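Local structure of transcriptional regulatory protein (Chlamydia trachomatis, 3Q7R) at residues Leu24-Tyr37 with Arg101-Ser113. The protein binds a cis-acting element in its own promoter and may be a global positive regulator of transcription, this part being its receiver domain. Sequence-based numbering, arbitrary orientation. Where two conformers were deposited one is given.
Sequences LFFQTKELLNPEEY and RPITPRILKSAIS
Thr28 and Pro105 meet where the 24-31 part of one helix and the 105-113 part of another come closest, their axes 8.5 Å apart and crossing at -56°. The packing is reciprocal knobs-into-holes: Thr28 sits among Pro105, Leu108, Lys109 and Ile112, while Pro105 fits between Leu24, Gln27, Thr28 and Leu31. With chi1 at -61°, Thr28 sends OG1 back to its own helix, where it donates to Leu24 O (2.8 Å) from the face opposite Thr28 N; CG2 is left to press on the turn at Lys109. Leu24 reaches its CD1 to Pro105 N (3.8 Å) and lies roughly perpendicular to Leu108. Leu24 CD2 lies at the edge of the Arg101 guanidinium, which is salt-bridged to Glu57 and Asp81. Tightest is Lys109, bent at chi2 (-96°): it runs alongside Leu32 in the opposite sense, its CG 3.5 Å from Leu32 CD2. Towards solvent, exposed Gln27 rests CB on Pro105 CG (3.4 Å), and Leu31 CD1 lies beside the Pro105 backbone. In this CheY-like receiver domain, the first and last helices therefore join by van der Waals packing: no hydrogen bond crosses between the two segments, and the Thr28 hydroxyl is satisfied within its own helix.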
# COMPACT_ATOMS: atom_id res chain seq x y z
N LEU A 24 -0.77 11.09 16.22
CA LEU A 24 -1.31 10.36 15.07
C LEU A 24 -2.29 9.26 15.56
O LEU A 24 -3.36 9.07 15.00
CB LEU A 24 -0.20 9.72 14.23
CG LEU A 24 -0.65 8.85 13.05
CD1 LEU A 24 -1.38 9.67 11.95
CD2 LEU A 24 0.59 8.12 12.47
N PHE A 25 -1.90 8.51 16.59
CA PHE A 25 -2.74 7.48 17.14
C PHE A 25 -4.10 7.99 17.62
O PHE A 25 -5.16 7.47 17.19
CB PHE A 25 -2.05 6.79 18.31
CG PHE A 25 -2.93 5.80 19.02
CD1 PHE A 25 -3.37 4.64 18.37
CD2 PHE A 25 -3.34 6.03 20.34
CE1 PHE A 25 -4.17 3.72 19.04
CE2 PHE A 25 -4.15 5.13 21.00
CZ PHE A 25 -4.57 3.96 20.35
N PHE A 26 -4.08 8.97 18.52
CA PHE A 26 -5.33 9.44 19.13
C PHE A 26 -6.22 10.08 18.04
O PHE A 26 -7.43 9.84 18.02
CB PHE A 26 -5.05 10.39 20.30
CG PHE A 26 -4.52 9.70 21.53
CD1 PHE A 26 -5.25 8.66 22.10
CD2 PHE A 26 -3.30 10.05 22.07
CE1 PHE A 26 -4.76 7.98 23.22
CE2 PHE A 26 -2.81 9.37 23.19
CZ PHE A 26 -3.53 8.35 23.75
N GLN A 27 -5.62 10.82 17.11
CA GLN A 27 -6.40 11.50 16.08
C GLN A 27 -6.97 10.52 15.06
O GLN A 27 -8.10 10.71 14.59
CB GLN A 27 -5.57 12.58 15.39
CG GLN A 27 -5.30 13.70 16.39
CD GLN A 27 -4.47 14.81 15.81
OE1 GLN A 27 -4.57 15.10 14.63
NE2 GLN A 27 -3.66 15.44 16.65
N THR A 28 -6.20 9.47 14.73
CA THR A 28 -6.71 8.48 13.81
C THR A 28 -7.82 7.68 14.47
O THR A 28 -8.83 7.40 13.86
CB THR A 28 -5.58 7.55 13.34
OG1 THR A 28 -4.60 8.32 12.64
CG2 THR A 28 -6.16 6.51 12.36
N LYS A 29 -7.63 7.30 15.72
CA LYS A 29 -8.61 6.47 16.41
C LYS A 29 -9.98 7.18 16.44
O LYS A 29 -11.03 6.55 16.20
CB LYS A 29 -8.06 6.14 17.80
CG LYS A 29 -8.96 5.44 18.77
CD LYS A 29 -8.13 5.25 20.05
CE LYS A 29 -8.75 4.23 20.97
NZ LYS A 29 -9.91 4.80 21.66
N GLU A 30 -9.99 8.49 16.69
CA GLU A 30 -11.25 9.22 16.75
C GLU A 30 -11.96 9.33 15.40
O GLU A 30 -13.15 9.61 15.36
CB GLU A 30 -11.05 10.60 17.39
CG GLU A 30 -10.06 11.53 16.74
CD GLU A 30 -9.80 12.77 17.60
OE1 GLU A 30 -10.14 12.73 18.80
OE2 GLU A 30 -9.26 13.78 17.07
N LEU A 31 -11.25 9.12 14.30
CA LEU A 31 -11.89 9.14 12.99
C LEU A 31 -12.47 7.80 12.58
O LEU A 31 -13.26 7.74 11.63
CB LEU A 31 -10.90 9.60 11.92
CG LEU A 31 -10.34 11.02 12.12
CD1 LEU A 31 -9.25 11.34 11.11
CD2 LEU A 31 -11.48 12.06 12.02
N LEU A 32 -12.05 6.73 13.26
CA LEU A 32 -12.50 5.38 12.92
C LEU A 32 -13.77 5.07 13.69
O LEU A 32 -13.89 5.44 14.85
CB LEU A 32 -11.41 4.34 13.24
CG LEU A 32 -10.23 4.31 12.25
CD1 LEU A 32 -9.09 3.48 12.77
CD2 LEU A 32 -10.70 3.80 10.90
N ASN A 33 -14.73 4.42 13.04
CA ASN A 33 -15.99 4.04 13.71
C ASN A 33 -15.66 2.87 14.63
O ASN A 33 -15.18 1.84 14.14
CB ASN A 33 -17.03 3.62 12.69
CG ASN A 33 -18.28 3.04 13.32
OD1 ASN A 33 -18.38 2.97 14.54
ND2 ASN A 33 -19.22 2.62 12.50
N PRO A 34 -15.86 3.03 15.95
CA PRO A 34 -15.38 2.00 16.89
C PRO A 34 -16.18 0.70 16.79
O PRO A 34 -15.73 -0.32 17.28
CB PRO A 34 -15.54 2.66 18.26
CG PRO A 34 -16.64 3.66 18.07
CD PRO A 34 -16.48 4.17 16.65
N GLU A 35 -17.34 0.75 16.15
CA GLU A 35 -18.10 -0.48 15.92
C GLU A 35 -17.39 -1.36 14.88
O GLU A 35 -17.58 -2.58 14.85
CB GLU A 35 -19.52 -0.15 15.46
CG GLU A 35 -20.33 0.57 16.53
CD GLU A 35 -21.75 0.88 16.09
OE1 GLU A 35 -22.09 0.64 14.91
OE2 GLU A 35 -22.51 1.38 16.95
N GLU A 36 -16.57 -0.74 14.03
CA GLU A 36 -15.89 -1.45 12.96
C GLU A 36 -14.38 -1.67 13.22
O GLU A 36 -13.81 -2.62 12.71
CB GLU A 36 -16.06 -0.66 11.65
CG GLU A 36 -17.53 -0.57 11.21
CD GLU A 36 -17.76 0.36 10.02
OE1 GLU A 36 -16.82 1.01 9.54
OE2 GLU A 36 -18.93 0.45 9.58
N TYR A 37 -13.76 -0.74 13.94
CA TYR A 37 -12.29 -0.77 14.20
C TYR A 37 -11.97 -0.37 15.63
O TYR A 37 -12.39 0.68 16.08
CB TYR A 37 -11.54 0.22 13.30
CG TYR A 37 -11.94 0.12 11.84
CD1 TYR A 37 -11.36 -0.82 11.01
CD2 TYR A 37 -12.90 0.97 11.32
CE1 TYR A 37 -11.76 -0.92 9.66
CE2 TYR A 37 -13.28 0.90 9.99
CZ TYR A 37 -12.71 -0.05 9.17
OH TYR A 37 -13.11 -0.11 7.85
N ARG A 101 5.50 9.19 4.47
CA ARG A 101 5.05 10.47 4.99
C ARG A 101 5.13 11.56 3.89
O ARG A 101 5.94 11.51 2.97
CB ARG A 101 5.87 10.86 6.24
CG ARG A 101 5.43 10.04 7.49
CD ARG A 101 6.13 10.45 8.83
NE ARG A 101 5.27 9.96 9.86
CZ ARG A 101 5.33 8.73 10.38
NH1 ARG A 101 6.34 7.90 10.08
NH2 ARG A 101 4.39 8.34 11.23
N PRO A 102 4.30 12.59 4.02
CA PRO A 102 3.36 12.85 5.13
C PRO A 102 2.20 11.89 5.25
O PRO A 102 1.59 11.47 4.26
CB PRO A 102 2.78 14.25 4.79
CG PRO A 102 3.79 14.85 3.95
CD PRO A 102 4.45 13.76 3.14
N ILE A 103 1.92 11.56 6.50
CA ILE A 103 0.81 10.65 6.82
C ILE A 103 -0.00 11.35 7.89
O ILE A 103 0.44 11.48 9.04
CB ILE A 103 1.26 9.33 7.40
CG1 ILE A 103 1.96 8.47 6.34
CG2 ILE A 103 0.04 8.51 7.86
CD1 ILE A 103 2.83 7.36 6.94
N THR A 104 -1.19 11.80 7.51
CA THR A 104 -2.11 12.51 8.40
C THR A 104 -3.13 11.53 8.94
O THR A 104 -3.25 10.40 8.43
CB THR A 104 -2.89 13.59 7.64
OG1 THR A 104 -3.70 12.96 6.63
CG2 THR A 104 -1.95 14.65 7.01
N PRO A 105 -3.83 11.90 10.03
CA PRO A 105 -4.88 10.99 10.51
C PRO A 105 -5.92 10.64 9.46
O PRO A 105 -6.37 9.49 9.46
CB PRO A 105 -5.51 11.75 11.68
CG PRO A 105 -4.35 12.58 12.21
CD PRO A 105 -3.57 13.01 10.97
N ARG A 106 -6.33 11.58 8.60
CA ARG A 106 -7.31 11.25 7.56
C ARG A 106 -6.75 10.18 6.59
O ARG A 106 -7.46 9.29 6.18
CB ARG A 106 -7.73 12.53 6.80
CG ARG A 106 -8.67 13.40 7.60
CD ARG A 106 -8.94 14.72 6.90
NE ARG A 106 -9.77 14.51 5.71
CZ ARG A 106 -9.62 15.15 4.56
NH1 ARG A 106 -8.66 16.05 4.42
NH2 ARG A 106 -10.42 14.88 3.55
N ILE A 107 -5.48 10.27 6.24
CA ILE A 107 -4.90 9.26 5.34
C ILE A 107 -4.82 7.94 6.04
O ILE A 107 -5.14 6.91 5.45
CB ILE A 107 -3.54 9.71 4.90
CG1 ILE A 107 -3.73 10.91 3.96
CG2 ILE A 107 -2.76 8.55 4.22
CD1 ILE A 107 -2.44 11.56 3.52
N LEU A 108 -4.32 7.93 7.28
CA LEU A 108 -4.14 6.63 7.94
C LEU A 108 -5.51 5.96 8.17
O LEU A 108 -5.65 4.73 7.98
CB LEU A 108 -3.37 6.81 9.26
CG LEU A 108 -3.14 5.51 10.01
CD1 LEU A 108 -2.30 4.46 9.17
CD2 LEU A 108 -2.42 5.77 11.32
N LYS A 109 -6.53 6.74 8.55
CA LYS A 109 -7.86 6.17 8.70
C LYS A 109 -8.34 5.53 7.40
O LYS A 109 -8.89 4.42 7.41
CB LYS A 109 -8.85 7.29 9.11
CG LYS A 109 -10.32 6.82 9.23
CD LYS A 109 -11.10 7.12 7.95
CE LYS A 109 -12.62 7.12 8.18
NZ LYS A 109 -13.35 7.14 6.87
N SER A 110 -8.14 6.22 6.28
CA SER A 110 -8.60 5.70 5.00
C SER A 110 -7.81 4.46 4.58
O SER A 110 -8.36 3.54 3.98
CB SER A 110 -8.55 6.78 3.90
OG SER A 110 -9.52 7.80 4.17
N ALA A 111 -6.52 4.47 4.89
CA ALA A 111 -5.67 3.35 4.51
C ALA A 111 -6.02 2.11 5.31
O ALA A 111 -6.03 1.02 4.76
CB ALA A 111 -4.20 3.72 4.72
N ILE A 112 -6.18 2.26 6.63
CA ILE A 112 -6.57 1.14 7.47
C ILE A 112 -7.90 0.57 6.99
O ILE A 112 -8.07 -0.64 6.86
CB ILE A 112 -6.70 1.65 8.94
CG1 ILE A 112 -5.32 1.90 9.54
CG2 ILE A 112 -7.54 0.69 9.79
CD1 ILE A 112 -5.42 2.71 10.89
N SER A 113 -8.83 1.46 6.67
CA SER A 113 -10.15 1.02 6.19
C SER A 113 -10.07 0.27 4.86
O SER A 113 -10.75 -0.75 4.65
CB SER A 113 -11.10 2.22 6.10
OG SER A 113 -11.26 2.83 7.37